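Local coordinates for AT-less polyketide synthase (Streptomyces platensis subsp. rosaceus, PDB 4TKT), which probably catalyses decarboxylative condensation of acyl chains during isomigrastatin assembly, as a ketosynthase domain of the polyketide synthase, at residues 71-76 against 213-218; 462-467 against 498-503; 486-491 against 598-603. All blocks are in the same frame, centred on the assembly; numbering follows the deposited sequence.

Interaction 1 of 3, residues 71-76 against 213-218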
ATOM      1  N   ASP A  71     -12.393  -7.193   3.542  1.00 30.46           N
ATOM      2  CA  ASP A  71     -13.027  -8.496   3.702  1.00 30.08           C
ATOM      3  C   ASP A  71     -12.078  -9.482   4.366  1.00 34.39           C
ATOM      4  O   ASP A  71     -10.909  -9.583   3.990  1.00 42.64           O
ATOM      5  CB  ASP A  71     -13.499  -9.045   2.356  1.00 40.94           C
ATOM      6  CG  ASP A  71     -14.709  -8.307   1.821  1.00 68.19           C
ATOM      7  OD1 ASP A  71     -15.827  -8.564   2.316  1.00 79.77           O
ATOM      8  OD2 ASP A  71     -14.545  -7.475   0.904  1.00 78.98           O
ATOM      9  N   GLY A  72     -12.588 -10.197   5.364  1.00 30.37           N
ATOM     10  CA  GLY A  72     -11.819 -11.214   6.056  1.00 27.21           C
ATOM     11  C   GLY A  72     -10.576 -10.685   6.743  1.00 29.50           C
ATOM     12  O   GLY A  72      -9.465 -11.129   6.451  1.00 30.68           O
ATOM     13  N   ILE A  73     -10.757  -9.738   7.660  1.00 25.21           N
ATOM     14  CA  ILE A  73      -9.631  -9.173   8.394  1.00 24.11           C
ATOM     15  C   ILE A  73      -9.137 -10.139   9.468  1.00 23.94           C
ATOM     16  O   ILE A  73      -8.120  -9.892  10.117  1.00 26.51           O
ATOM     17  CB  ILE A  73      -9.990  -7.825   9.053  1.00 25.61           C
ATOM     18  CG1 ILE A  73     -11.061  -8.017  10.125  1.00 25.14           C
ATOM     19  CG2 ILE A  73     -10.448  -6.816   8.007  1.00 25.05           C
ATOM     20  CD1 ILE A  73     -11.368  -6.757  10.887  1.00 25.63           C
ATOM     21  N   ASP A  74      -9.860 -11.239   9.653  1.00 24.97           N
ATOM     22  CA  ASP A  74      -9.444 -12.279  10.584  1.00 24.48           C
ATOM     23  C   ASP A  74      -8.685 -13.395   9.873  1.00 29.14           C
ATOM     24  O   ASP A  74      -8.190 -14.324  10.513  1.00 32.14           O
ATOM     25  CB  ASP A  74     -10.653 -12.853  11.321  1.00 25.11           C
ATOM     26  CG  ASP A  74     -11.706 -13.408  10.379  1.00 34.08           C
ATOM     27  OD1 ASP A  74     -11.716 -13.028   9.189  1.00 34.05           O
ATOM     28  OD2 ASP A  74     -12.535 -14.220  10.838  1.00 37.67           O
ATOM     29  N   GLU A  75      -8.597 -13.301   8.549  1.00 25.35           N
ATOM     30  CA  GLU A  75      -7.878 -14.294   7.758  1.00 26.86           C
ATOM     31  C   GLU A  75      -6.376 -14.040   7.830  1.00 27.83           C
ATOM     32  O   GLU A  75      -5.928 -12.898   7.735  1.00 24.57           O
ATOM     33  CB  GLU A  75      -8.356 -14.276   6.305  1.00 30.29           C
ATOM     34  CG  GLU A  75      -9.833 -14.604   6.141  1.00 29.64           C
ATOM     35  CD  GLU A  75     -10.312 -14.451   4.710  1.00 36.91           C
ATOM     36  OE1 GLU A  75      -9.519 -13.983   3.863  1.00 39.17           O
ATOM     37  OE2 GLU A  75     -11.480 -14.797   4.434  1.00 37.68           O
ATOM     38  N   PHE A  76      -5.603 -15.109   7.995  1.00 28.41           N
ATOM     39  CA  PHE A  76      -4.165 -14.985   8.205  1.00 30.08           C
ATOM     40  C   PHE A  76      -3.447 -16.301   7.920  1.00 35.59           C
ATOM     41  O   PHE A  76      -4.037 -17.375   8.032  1.00 37.65           O
ATOM     42  CB  PHE A  76      -3.888 -14.524   9.641  1.00 24.18           C
ATOM     43  CG  PHE A  76      -2.453 -14.168   9.907  1.00 27.53           C
ATOM     44  CD1 PHE A  76      -1.755 -13.344   9.039  1.00 23.49           C
ATOM     45  CD2 PHE A  76      -1.808 -14.640  11.040  1.00 25.62           C
ATOM     46  CE1 PHE A  76      -0.437 -13.009   9.289  1.00 23.37           C
ATOM     47  CE2 PHE A  76      -0.491 -14.305  11.297  1.00 26.27           C
ATOM     48  CZ  PHE A  76       0.194 -13.489  10.421  1.00 25.34           C
ATOM     49  N   VAL A 213      -1.652   1.358   8.519  1.00 25.42           N
ATOM     50  CA  VAL A 213      -2.697   0.360   8.668  1.00 19.71           C
ATOM     51  C   VAL A 213      -3.803   0.899   9.568  1.00 28.07           C
ATOM     52  O   VAL A 213      -3.537   1.553  10.578  1.00 25.67           O
ATOM     53  CB  VAL A 213      -2.140  -0.964   9.241  1.00 22.98           C
ATOM     54  CG1 VAL A 213      -1.360  -0.714  10.524  1.00 18.62           C
ATOM     55  CG2 VAL A 213      -3.258  -1.971   9.471  1.00 23.08           C
ATOM     56  N   ASN A 214      -5.048   0.643   9.184  1.00 25.47           N
ATOM     57  CA  ASN A 214      -6.182   1.063   9.987  1.00 23.64           C
ATOM     58  C   ASN A 214      -7.373   0.136   9.811  1.00 22.99           C
ATOM     59  O   ASN A 214      -7.860  -0.055   8.698  1.00 25.36           O
ATOM     60  CB  ASN A 214      -6.576   2.494   9.630  1.00 23.86           C
ATOM     61  CG  ASN A 214      -7.684   3.025  10.511  1.00 27.27           C
ATOM     62  OD1 ASN A 214      -7.449   3.412  11.653  1.00 34.51           O
ATOM     63  ND2 ASN A 214      -8.902   3.048   9.984  1.00 27.93           N
ATOM     64  N   LEU A 215      -7.838  -0.441  10.916  1.00 19.55           N
ATOM     65  CA  LEU A 215      -8.981  -1.346  10.880  1.00 22.06           C
ATOM     66  C   LEU A 215     -10.081  -0.893  11.831  1.00 27.58           C
ATOM     67  O   LEU A 215      -9.822  -0.190  12.810  1.00 27.25           O
ATOM     68  CB  LEU A 215      -8.545  -2.772  11.226  1.00 22.68           C
ATOM     69  CG  LEU A 215      -7.503  -3.404  10.301  1.00 28.90           C
ATOM     70  CD1 LEU A 215      -7.165  -4.819  10.746  1.00 30.73           C
ATOM     71  CD2 LEU A 215      -7.985  -3.392   8.854  1.00 28.32           C
ATOM     72  N   SER A 216     -11.311  -1.297  11.534  1.00 25.25           N
ATOM     73  CA  SER A 216     -12.444  -1.002  12.402  1.00 30.04           C
ATOM     74  C   SER A 216     -12.984  -2.295  12.997  1.00 24.91           C
ATOM     75  O   SER A 216     -13.972  -2.845  12.514  1.00 28.25           O
ATOM     76  CB  SER A 216     -13.546  -0.269  11.632  1.00 34.80           C
ATOM     77  OG  SER A 216     -13.081   0.971  11.123  1.00 37.81           O
ATOM     78  N   VAL A 217     -12.337  -2.773  14.053  1.00 22.81           N
ATOM     79  CA  VAL A 217     -12.635  -4.095  14.592  1.00 29.29           C
ATOM     80  C   VAL A 217     -13.575  -4.056  15.796  1.00 32.32           C
ATOM     81  O   VAL A 217     -14.023  -5.096  16.276  1.00 37.54           O
ATOM     82  CB  VAL A 217     -11.342  -4.822  15.000  1.00 30.84           C
ATOM     83  CG1 VAL A 217     -10.314  -4.736  13.880  1.00 35.35           C
ATOM     84  CG2 VAL A 217     -10.782  -4.221  16.266  1.00 20.66           C
ATOM     85  N   HIS A 218     -13.878  -2.855  16.275  1.00 31.41           N
ATOM     86  CA  HIS A 218     -14.638  -2.690  17.509  1.00 29.62           C
ATOM     87  C   HIS A 218     -15.671  -1.565  17.369  1.00 35.68           C
ATOM     88  O   HIS A 218     -15.411  -0.560  16.709  1.00 39.06           O
ATOM     89  CB  HIS A 218     -13.676  -2.414  18.667  1.00 22.55           C
ATOM     90  CG  HIS A 218     -14.286  -2.578  20.023  1.00 33.88           C
ATOM     91  ND1 HIS A 218     -14.872  -1.536  20.707  1.00 38.68           N
ATOM     92  CD2 HIS A 218     -14.387  -3.661  20.829  1.00 32.59           C
ATOM     93  CE1 HIS A 218     -15.313  -1.969  21.874  1.00 35.65           C
ATOM     94  NE2 HIS A 218     -15.031  -3.256  21.973  1.00 34.90           N
TER
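Leu215 offers its carbonyl oxygen to Lys221 NZ, which Ser216 OG also grips, while the amide nitrogen of Leu215 bonds to Gln94 OE1. With its backbone held in this way at the point where strand 208-214 of the mixed thiolase-fold sheet gives way to loop, Leu215 extends its side chain toward Ile73. The contact lies within the ketosynthase part of the chain and is apolar, buried and small.

Ile73 sits in a type I turn running from Gly72 to Glu75, closed by the bond from Glu75 N to Gly72 O (3.1 Å). The turn presents the isoleucine with its CA-CB bond toward the second segment, and the two branches find different neighbours. Its short branch ends in CG2, which faces Leu215 CD2 across a loose 4.3 Å. The longer branch starts with CG1 wedged between the backbone N and the carbonyl carbon (chi1 65°) and then runs on extended (chi2 175°), which carries CD1 out to Val217. Ile73 CD1 and Val217 CG1 come to 3.8 Å, the two side chains meeting at a slant.

The backbone nitrogens of Gly72 and Ile73 each donate to a sulfonate oxygen of a bound MES molecule, probably from the crystallisation liquor, which may mark a spot able to accept an anion. Gly72 takes a positive phi of 61°, and a CB atom built on it would come within 2.4 Å of Glu75 CD.

Interaction 2 of 3, residues 462-467 against 498-503; sequences VVLSAF and YTLQVG
Leu500 rests against Val462, Val463 and Leu464, joining helix 493-502 to the edge strand 460-466 of a three-stranded antiparallel sheet with helices packed on it, in the RhiE-like linker domain. The axes of the strand segment 462-466 and the helix segment 498-502 pass 7.1 Å apart at 43°. Going along the helix, Tyr498 comes first; its ring has Val502 CG1 over one face, and its carbonyl O accepts Val502 N. Thr499 follows, its OG1 bonded within the helix to Asp495 O. Leu500 then carries the contact. CG stands beside its own backbone N, anti to the carbonyl carbon (chi1 -68°), and the branches fan out along the strand: Leu500 CD1 meets Val462 CG1 at 3.7 Å, whereas Leu500 CD2 lies 4.1 Å from Leu464 CD1. Nearer the helix backbone, Leu500 CB packs on Val463 O at 3.4 Å. A water donates to Val463 O (2.9 Å) and, at a doubtfully short distance, to Leu500 O. Shortened to an alanine, the residue would lose both methyl branches, which is likely to open a gap beside Val462 CG1 and Leu464 CD1, leaving CB and the backbone O against Val463. Gln501 reaches back along the strand, where NE2 bonds to Val461 O while OE1 takes His591 NE2. At Gly503 the helical backbone angles end, and Gly503 N makes a weak bond to Thr499 O at 2.9 Å.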
ATOM      1  N   VAL A 462      10.964 -20.506 -16.229  1.00 40.65           N
ATOM      2  CA  VAL A 462      10.010 -19.897 -15.312  1.00 37.76           C
ATOM      3  C   VAL A 462       9.908 -20.726 -14.039  1.00 37.21           C
ATOM      4  O   VAL A 462       9.676 -21.931 -14.089  1.00 47.14           O
ATOM      5  CB  VAL A 462       8.614 -19.757 -15.957  1.00 47.76           C
ATOM      6  CG1 VAL A 462       7.597 -19.262 -14.940  1.00 37.85           C
ATOM      7  CG2 VAL A 462       8.672 -18.821 -17.153  1.00 38.83           C
ATOM      8  N   VAL A 463      10.075 -20.068 -12.898  1.00 38.81           N
ATOM      9  CA  VAL A 463      10.156 -20.760 -11.617  1.00 39.53           C
ATOM     10  C   VAL A 463       9.058 -20.290 -10.656  1.00 41.04           C
ATOM     11  O   VAL A 463       8.668 -19.123 -10.665  1.00 47.28           O
ATOM     12  CB  VAL A 463      11.560 -20.561 -10.995  1.00 39.75           C
ATOM     13  CG1 VAL A 463      11.485 -20.133  -9.536  1.00 40.08           C
ATOM     14  CG2 VAL A 463      12.397 -21.814 -11.168  1.00 36.16           C
ATOM     15  N   LEU A 464       8.555 -21.213  -9.840  1.00 40.53           N
ATOM     16  CA  LEU A 464       7.449 -20.927  -8.934  1.00 35.70           C
ATOM     17  C   LEU A 464       7.534 -21.794  -7.680  1.00 35.47           C
ATOM     18  O   LEU A 464       7.744 -23.002  -7.774  1.00 42.61           O
ATOM     19  CB  LEU A 464       6.117 -21.162  -9.646  1.00 36.13           C
ATOM     20  CG  LEU A 464       4.977 -20.171  -9.427  1.00 46.33           C
ATOM     21  CD1 LEU A 464       5.423 -18.761  -9.775  1.00 50.72           C
ATOM     22  CD2 LEU A 464       3.777 -20.575 -10.267  1.00 36.76           C
ATOM     23  N   SER A 465       7.372 -21.187  -6.509  1.00 35.13           N
ATOM     24  CA  SER A 465       7.398 -21.952  -5.262  1.00 38.80           C
ATOM     25  C   SER A 465       6.415 -21.422  -4.218  1.00 40.57           C
ATOM     26  O   SER A 465       6.038 -20.251  -4.237  1.00 35.96           O
ATOM     27  CB  SER A 465       8.814 -21.971  -4.678  1.00 44.10           C
ATOM     28  OG  SER A 465       9.318 -20.660  -4.497  1.00 46.95           O
ATOM     29  N   ALA A 466       6.003 -22.297  -3.306  1.00 43.12           N
ATOM     30  CA  ALA A 466       5.082 -21.925  -2.238  1.00 40.40           C
ATOM     31  C   ALA A 466       5.246 -22.851  -1.037  1.00 42.38           C
ATOM     32  O   ALA A 466       6.083 -23.753  -1.051  1.00 40.50           O
ATOM     33  CB  ALA A 466       3.648 -21.947  -2.738  1.00 35.28           C
ATOM     34  N   PHE A 467       4.436 -22.629  -0.007  1.00 35.08           N
ATOM     35  CA  PHE A 467       4.577 -23.336   1.263  1.00 48.85           C
ATOM     36  C   PHE A 467       4.263 -24.824   1.140  1.00 50.00           C
ATOM     37  O   PHE A 467       4.993 -25.662   1.671  1.00 55.32           O
ATOM     38  CB  PHE A 467       3.675 -22.702   2.324  1.00 53.88           C
ATOM     39  CG  PHE A 467       4.041 -23.072   3.734  1.00 54.51           C
ATOM     40  CD1 PHE A 467       5.020 -22.366   4.416  1.00 49.65           C
ATOM     41  CD2 PHE A 467       3.399 -24.117   4.381  1.00 56.09           C
ATOM     42  CE1 PHE A 467       5.358 -22.699   5.716  1.00 49.07           C
ATOM     43  CE2 PHE A 467       3.731 -24.457   5.682  1.00 53.89           C
ATOM     44  CZ  PHE A 467       4.712 -23.746   6.350  1.00 51.87           C
ATOM     45  N   TYR A 498      13.074 -13.670 -15.035  1.00 38.09           N
ATOM     46  CA  TYR A 498      14.039 -13.010 -14.162  1.00 43.19           C
ATOM     47  C   TYR A 498      13.399 -12.586 -12.842  1.00 42.75           C
ATOM     48  O   TYR A 498      13.970 -12.796 -11.768  1.00 43.29           O
ATOM     49  CB  TYR A 498      14.648 -11.796 -14.867  1.00 38.42           C
ATOM     50  CG  TYR A 498      15.646 -11.034 -14.024  1.00 45.57           C
ATOM     51  CD1 TYR A 498      16.924 -11.532 -13.809  1.00 44.97           C
ATOM     52  CD2 TYR A 498      15.312  -9.814 -13.450  1.00 38.06           C
ATOM     53  CE1 TYR A 498      17.842 -10.839 -13.042  1.00 46.53           C
ATOM     54  CE2 TYR A 498      16.222  -9.112 -12.681  1.00 37.94           C
ATOM     55  CZ  TYR A 498      17.486  -9.630 -12.480  1.00 49.75           C
ATOM     56  OH  TYR A 498      18.399  -8.941 -11.715  1.00 48.94           O
ATOM     57  N   THR A 499      12.211 -11.997 -12.932  1.00 37.12           N
ATOM     58  CA  THR A 499      11.483 -11.541 -11.755  1.00 36.54           C
ATOM     59  C   THR A 499      11.172 -12.699 -10.806  1.00 45.13           C
ATOM     60  O   THR A 499      11.343 -12.580  -9.594  1.00 45.37           O
ATOM     61  CB  THR A 499      10.166 -10.832 -12.146  1.00 36.76           C
ATOM     62  OG1 THR A 499      10.454  -9.698 -12.976  1.00 43.38           O
ATOM     63  CG2 THR A 499       9.420 -10.362 -10.911  1.00 36.18           C
ATOM     64  N   LEU A 500      10.734 -13.822 -11.363  1.00 36.18           N
ATOM     65  CA  LEU A 500      10.347 -14.972 -10.550  1.00 40.72           C
ATOM     66  C   LEU A 500      11.547 -15.723  -9.980  1.00 35.58           C
ATOM     67  O   LEU A 500      11.415 -16.489  -9.023  1.00 35.24           O
ATOM     68  CB  LEU A 500       9.480 -15.925 -11.370  1.00 39.85           C
ATOM     69  CG  LEU A 500       8.110 -15.361 -11.731  1.00 36.39           C
ATOM     70  CD1 LEU A 500       7.390 -16.273 -12.707  1.00 43.52           C
ATOM     71  CD2 LEU A 500       7.288 -15.163 -10.471  1.00 35.92           C
ATOM     72  N   GLN A 501      12.717 -15.499 -10.565  1.00 37.69           N
ATOM     73  CA  GLN A 501      13.930 -16.158 -10.102  1.00 37.69           C
ATOM     74  C   GLN A 501      14.550 -15.428  -8.916  1.00 40.62           C
ATOM     75  O   GLN A 501      14.695 -15.996  -7.833  1.00 41.56           O
ATOM     76  CB  GLN A 501      14.950 -16.263 -11.239  1.00 36.34           C
ATOM     77  CG  GLN A 501      14.646 -17.357 -12.247  1.00 36.65           C
ATOM     78  CD  GLN A 501      15.546 -17.288 -13.461  1.00 43.93           C
ATOM     79  OE1 GLN A 501      16.610 -16.672 -13.422  1.00 49.69           O
ATOM     80  NE2 GLN A 501      15.117 -17.916 -14.551  1.00 41.13           N
ATOM     81  N   VAL A 502      14.901 -14.164  -9.122  1.00 44.42           N
ATOM     82  CA  VAL A 502      15.656 -13.415  -8.125  1.00 47.95           C
ATOM     83  C   VAL A 502      14.742 -12.580  -7.220  1.00 41.80           C
ATOM     84  O   VAL A 502      15.188 -12.015  -6.221  1.00 47.51           O
ATOM     85  CB  VAL A 502      16.702 -12.503  -8.811  1.00 47.96           C
ATOM     86  CG1 VAL A 502      16.026 -11.305  -9.453  1.00 46.71           C
ATOM     87  CG2 VAL A 502      17.782 -12.066  -7.825  1.00 55.11           C
ATOM     88  N   GLY A 503      13.457 -12.527  -7.556  1.00 39.82           N
ATOM     89  CA  GLY A 503      12.515 -11.715  -6.804  1.00 34.52           C
ATOM     90  C   GLY A 503      11.509 -12.492  -5.977  1.00 42.13           C
ATOM     91  O   GLY A 503      10.534 -11.924  -5.482  1.00 39.25           O
TER
HETATM   92  O   HOH W   1       9.495 -17.850  -8.187  1.00 35.75           O

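Interaction 3 of 3, residues 486-491 against 598-603; sequences ERWSSA and RKVALP. With GOL (glycerol), chain G; SO4 (sulfate ion), chain D.
Trp488 meets Val600, Ala601 and Leu602 with the far end of its indole; its CB makes no contact across, and CG, set beside the backbone N and anti to the carbonyl carbon (chi1 -64°), sends the ring toward segment 598-603. Beyond CG the ring passes beneath its neighbour in sequence: Arg487 NE lies 3.6 Å above the plane, over the ring centre, and the guanidinium in turn has Trp488 CH2 over one of its faces. Farther out, CZ2 meets two groups. Ala601 O lies at the ring edge, near its plane, 3.8 Å from Trp488 CZ2, and Leu602 CD2 comes in obliquely at 4.1 Å from the same carbon. At the far end Trp488 CH2 meets Val600 CG2, which comes obliquely from the opposite direction, at 4.0 Å.

This pairing ties a loop of the RhiE-like linker domain, between helices 469-482 and 493-502, to the later segment that returns past it; the Leu602-Pro603 pair there is reminiscent of the Leu-Pro-x-Tyr-Pro-Phe motif of polyketide synthase linkers. Trp488 also touches Ile496 and Leu518, from helices 493-502 and 518-530, so the indole is buried among them.

Arg487 continues past the indole to a bound glycerol, probably from the crystallisation liquor. Its chain bends at chi3 (-66°), and Arg487 NH1 donates to glycerol O1 over 2.9 Å, nearly straight at 165°, with the oxygen at the guanidinium edge. Ala601 N reaches the same O1 by a weak bond of 3.3 Å, and Arg270 NE also binds the glycerol. Arg598 NH2 is 4.9 Å from Arg487 NH2, a like charge nearby. At the other end of the loop, a sulfate receives the backbone N of Ser490 and, at 2.6 Å from its O1, Ser490 OG.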
ATOM      1  N   GLU A 486      -4.141  -8.632 -21.708  1.00 61.71           N
ATOM      2  CA  GLU A 486      -3.742  -8.094 -23.006  1.00 64.13           C
ATOM      3  C   GLU A 486      -2.311  -7.562 -23.036  1.00 62.51           C
ATOM      4  O   GLU A 486      -1.680  -7.535 -24.092  1.00 65.24           O
ATOM      5  CB  GLU A 486      -4.707  -6.984 -23.432  1.00 63.33           C
ATOM      6  N   ARG A 487      -1.796  -7.145 -21.885  1.00 57.59           N
ATOM      7  CA  ARG A 487      -0.486  -6.505 -21.835  1.00 56.70           C
ATOM      8  C   ARG A 487       0.671  -7.476 -22.065  1.00 58.89           C
ATOM      9  O   ARG A 487       1.773  -7.060 -22.421  1.00 60.77           O
ATOM     10  CB  ARG A 487      -0.290  -5.795 -20.493  1.00 56.54           C
ATOM     11  CG  ARG A 487      -0.255  -6.727 -19.295  1.00 58.61           C
ATOM     12  CD  ARG A 487       0.516  -6.101 -18.141  1.00 64.11           C
ATOM     13  NE  ARG A 487       1.932  -5.931 -18.459  1.00 70.05           N
ATOM     14  CZ  ARG A 487       2.830  -5.404 -17.633  1.00 70.86           C
ATOM     15  NH1 ARG A 487       2.464  -4.987 -16.428  1.00 77.14           N
ATOM     16  NH2 ARG A 487       4.097  -5.292 -18.013  1.00 61.49           N
ATOM     17  N   TRP A 488       0.424  -8.766 -21.864  1.00 57.58           N
ATOM     18  CA  TRP A 488       1.501  -9.751 -21.912  1.00 53.50           C
ATOM     19  C   TRP A 488       1.677 -10.391 -23.283  1.00 53.70           C
ATOM     20  O   TRP A 488       0.706 -10.744 -23.954  1.00 46.60           O
ATOM     21  CB  TRP A 488       1.272 -10.844 -20.867  1.00 43.84           C
ATOM     22  CG  TRP A 488       1.316 -10.342 -19.460  1.00 51.55           C
ATOM     23  CD1 TRP A 488       0.278 -10.278 -18.583  1.00 52.76           C
ATOM     24  CD2 TRP A 488       2.458  -9.820 -18.770  1.00 50.41           C
ATOM     25  NE1 TRP A 488       0.700  -9.755 -17.384  1.00 53.28           N
ATOM     26  CE2 TRP A 488       2.036  -9.465 -17.475  1.00 49.88           C
ATOM     27  CE3 TRP A 488       3.796  -9.622 -19.121  1.00 49.84           C
ATOM     28  CZ2 TRP A 488       2.904  -8.922 -16.529  1.00 47.88           C
ATOM     29  CZ3 TRP A 488       4.656  -9.082 -18.181  1.00 41.27           C
ATOM     30  CH2 TRP A 488       4.207  -8.739 -16.903  1.00 43.84           C
ATOM     31  N   SER A 489       2.936 -10.535 -23.683  1.00 51.80           N
ATOM     32  CA  SER A 489       3.299 -11.233 -24.909  1.00 52.20           C
ATOM     33  C   SER A 489       4.552 -12.067 -24.664  1.00 49.79           C
ATOM     34  O   SER A 489       5.129 -12.019 -23.578  1.00 44.73           O
ATOM     35  CB  SER A 489       3.533 -10.245 -26.050  1.00 55.46           C
ATOM     36  OG  SER A 489       4.618  -9.381 -25.753  1.00 59.14           O
ATOM     37  N   SER A 490       4.972 -12.821 -25.676  1.00 52.36           N
ATOM     38  CA  SER A 490       6.144 -13.686 -25.560  1.00 51.78           C
ATOM     39  C   SER A 490       7.418 -12.888 -25.311  1.00 45.53           C
ATOM     40  O   SER A 490       8.380 -13.398 -24.737  1.00 44.79           O
ATOM     41  CB  SER A 490       6.309 -14.539 -26.821  1.00 48.96           C
ATOM     42  OG  SER A 490       5.227 -15.441 -26.975  1.00 47.79           O
ATOM     43  N   ALA A 491       7.416 -11.631 -25.741  1.00 46.25           N
ATOM     44  CA  ALA A 491       8.578 -10.767 -25.584  1.00 52.85           C
ATOM     45  C   ALA A 491       8.822 -10.417 -24.118  1.00 52.25           C
ATOM     46  O   ALA A 491       9.889  -9.919 -23.760  1.00 54.00           O
ATOM     47  CB  ALA A 491       8.409  -9.503 -26.409  1.00 47.38           C
ATOM     48  N   ARG A 598      14.203  -6.625 -17.021  1.00 52.14           N
ATOM     49  CA  ARG A 598      13.447  -5.757 -16.131  1.00 48.98           C
ATOM     50  C   ARG A 598      12.662  -6.568 -15.110  1.00 46.91           C
ATOM     51  O   ARG A 598      12.153  -7.643 -15.419  1.00 47.68           O
ATOM     52  CB  ARG A 598      12.482  -4.869 -16.921  1.00 49.43           C
ATOM     53  CG  ARG A 598      13.111  -4.067 -18.045  1.00 64.12           C
ATOM     54  CD  ARG A 598      12.103  -3.079 -18.617  1.00 80.13           C
ATOM     55  NE  ARG A 598      10.779  -3.681 -18.762  1.00 91.13           N
ATOM     56  CZ  ARG A 598       9.685  -3.014 -19.118  1.00 97.89           C
ATOM     57  NH1 ARG A 598       9.750  -1.713 -19.369  1.00 98.56           N
ATOM     58  NH2 ARG A 598       8.524  -3.647 -19.220  1.00100.48           N
ATOM     59  N   LYS A 599      12.567  -6.053 -13.891  1.00 48.25           N
ATOM     60  CA  LYS A 599      11.630  -6.602 -12.928  1.00 44.97           C
ATOM     61  C   LYS A 599      10.239  -6.115 -13.312  1.00 45.93           C
ATOM     62  O   LYS A 599      10.078  -4.975 -13.742  1.00 45.30           O
ATOM     63  CB  LYS A 599      11.991  -6.185 -11.505  1.00 41.23           C
ATOM     64  CG  LYS A 599      13.281  -6.799 -11.002  1.00 41.44           C
ATOM     65  CD  LYS A 599      13.802  -6.074  -9.778  1.00 41.26           C
ATOM     66  CE  LYS A 599      15.101  -6.694  -9.293  1.00 51.58           C
ATOM     67  NZ  LYS A 599      15.928  -5.727  -8.517  1.00 55.58           N
ATOM     68  N   VAL A 600       9.241  -6.981 -13.193  1.00 40.61           N
ATOM     69  CA  VAL A 600       7.883  -6.598 -13.554  1.00 40.42           C
ATOM     70  C   VAL A 600       6.902  -6.957 -12.451  1.00 38.99           C
ATOM     71  O   VAL A 600       7.209  -7.758 -11.569  1.00 40.06           O
ATOM     72  CB  VAL A 600       7.431  -7.267 -14.868  1.00 46.65           C
ATOM     73  CG1 VAL A 600       8.215  -6.710 -16.047  1.00 42.60           C
ATOM     74  CG2 VAL A 600       7.579  -8.780 -14.777  1.00 40.36           C
ATOM     75  N   ALA A 601       5.721  -6.355 -12.508  1.00 47.34           N
ATOM     76  CA  ALA A 601       4.687  -6.610 -11.517  1.00 37.64           C
ATOM     77  C   ALA A 601       3.987  -7.935 -11.795  1.00 37.14           C
ATOM     78  O   ALA A 601       3.327  -8.097 -12.819  1.00 37.68           O
ATOM     79  CB  ALA A 601       3.681  -5.472 -11.493  1.00 37.79           C
ATOM     80  N   LEU A 602       4.144  -8.879 -10.875  1.00 40.54           N
ATOM     81  CA  LEU A 602       3.501 -10.180 -10.987  1.00 40.85           C
ATOM     82  C   LEU A 602       2.665 -10.440  -9.739  1.00 39.27           C
ATOM     83  O   LEU A 602       2.908  -9.829  -8.700  1.00 41.48           O
ATOM     84  CB  LEU A 602       4.549 -11.277 -11.181  1.00 38.94           C
ATOM     85  CG  LEU A 602       5.337 -11.190 -12.488  1.00 39.97           C
ATOM     86  CD1 LEU A 602       6.472 -12.192 -12.497  1.00 38.75           C
ATOM     87  CD2 LEU A 602       4.418 -11.420 -13.674  1.00 39.73           C
ATOM     88  N   PRO A 603       1.665 -11.331  -9.841  1.00 42.38           N
ATOM     89  CA  PRO A 603       0.820 -11.665  -8.688  1.00 41.63           C
ATOM     90  C   PRO A 603       1.622 -12.077  -7.457  1.00 50.24           C
ATOM     91  O   PRO A 603       2.629 -12.780  -7.577  1.00 54.79           O
ATOM     92  CB  PRO A 603      -0.020 -12.836  -9.203  1.00 37.08           C
ATOM     93  CG  PRO A 603      -0.114 -12.601 -10.665  1.00 40.50           C
ATOM     94  CD  PRO A 603       1.198 -11.991 -11.074  1.00 42.60           C
TER
HETATM   95  C1  GOL G4006       5.764  -3.373 -14.263  1.00 61.00           C
HETATM   96  O1  GOL G4006       4.752  -4.207 -14.778  1.00 61.94           O
HETATM   97  C2  GOL G4006       6.142  -2.325 -15.302  1.00 63.75           C
HETATM   98  O2  GOL G4006       5.132  -2.259 -16.281  1.00 72.85           O
HETATM   99  C3  GOL G4006       6.279  -0.965 -14.630  1.00 58.93           C
HETATM  100  O3  GOL G4006       7.350  -1.002 -13.713  1.00 57.27           O
HETATM  101  S   SO4 D4003       2.260 -13.947 -28.507  1.00 98.32           S
HETATM  102  O1  SO4 D4003       3.646 -14.376 -28.674  1.00101.22           O
HETATM  103  O2  SO4 D4003       1.398 -15.121 -28.393  1.00 94.71           O
HETATM  104  O3  SO4 D4003       2.143 -13.140 -27.297  1.00 94.87           O
HETATM  105  O4  SO4 D4003       1.856 -13.156 -29.665  1.00100.76           O

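Overall arrangement
Interaction 1 belongs to the ketosynthase part, beside the large mixed sheet, and closes along the chain before the other two open. Interactions 2 and 3 lie in the linker region, their centres about 14 Å apart and about 29 and 31 Å from that of interaction 1. Their segments alternate in sequence: 462-467, 486-491, 498-503 and 598-603. Helix 493-502 joins the pair directly, since Thr499 OG1 probably bonds to Val600 N and Leu500 CG packs on Leu602 CD1. The returning segment 598-603 lies against both the loop and the helix, and the chain runs on to strand 610-611, whose pairing with strand 75-76 next to interaction 1 ties the linker region back to the ketosynthase part.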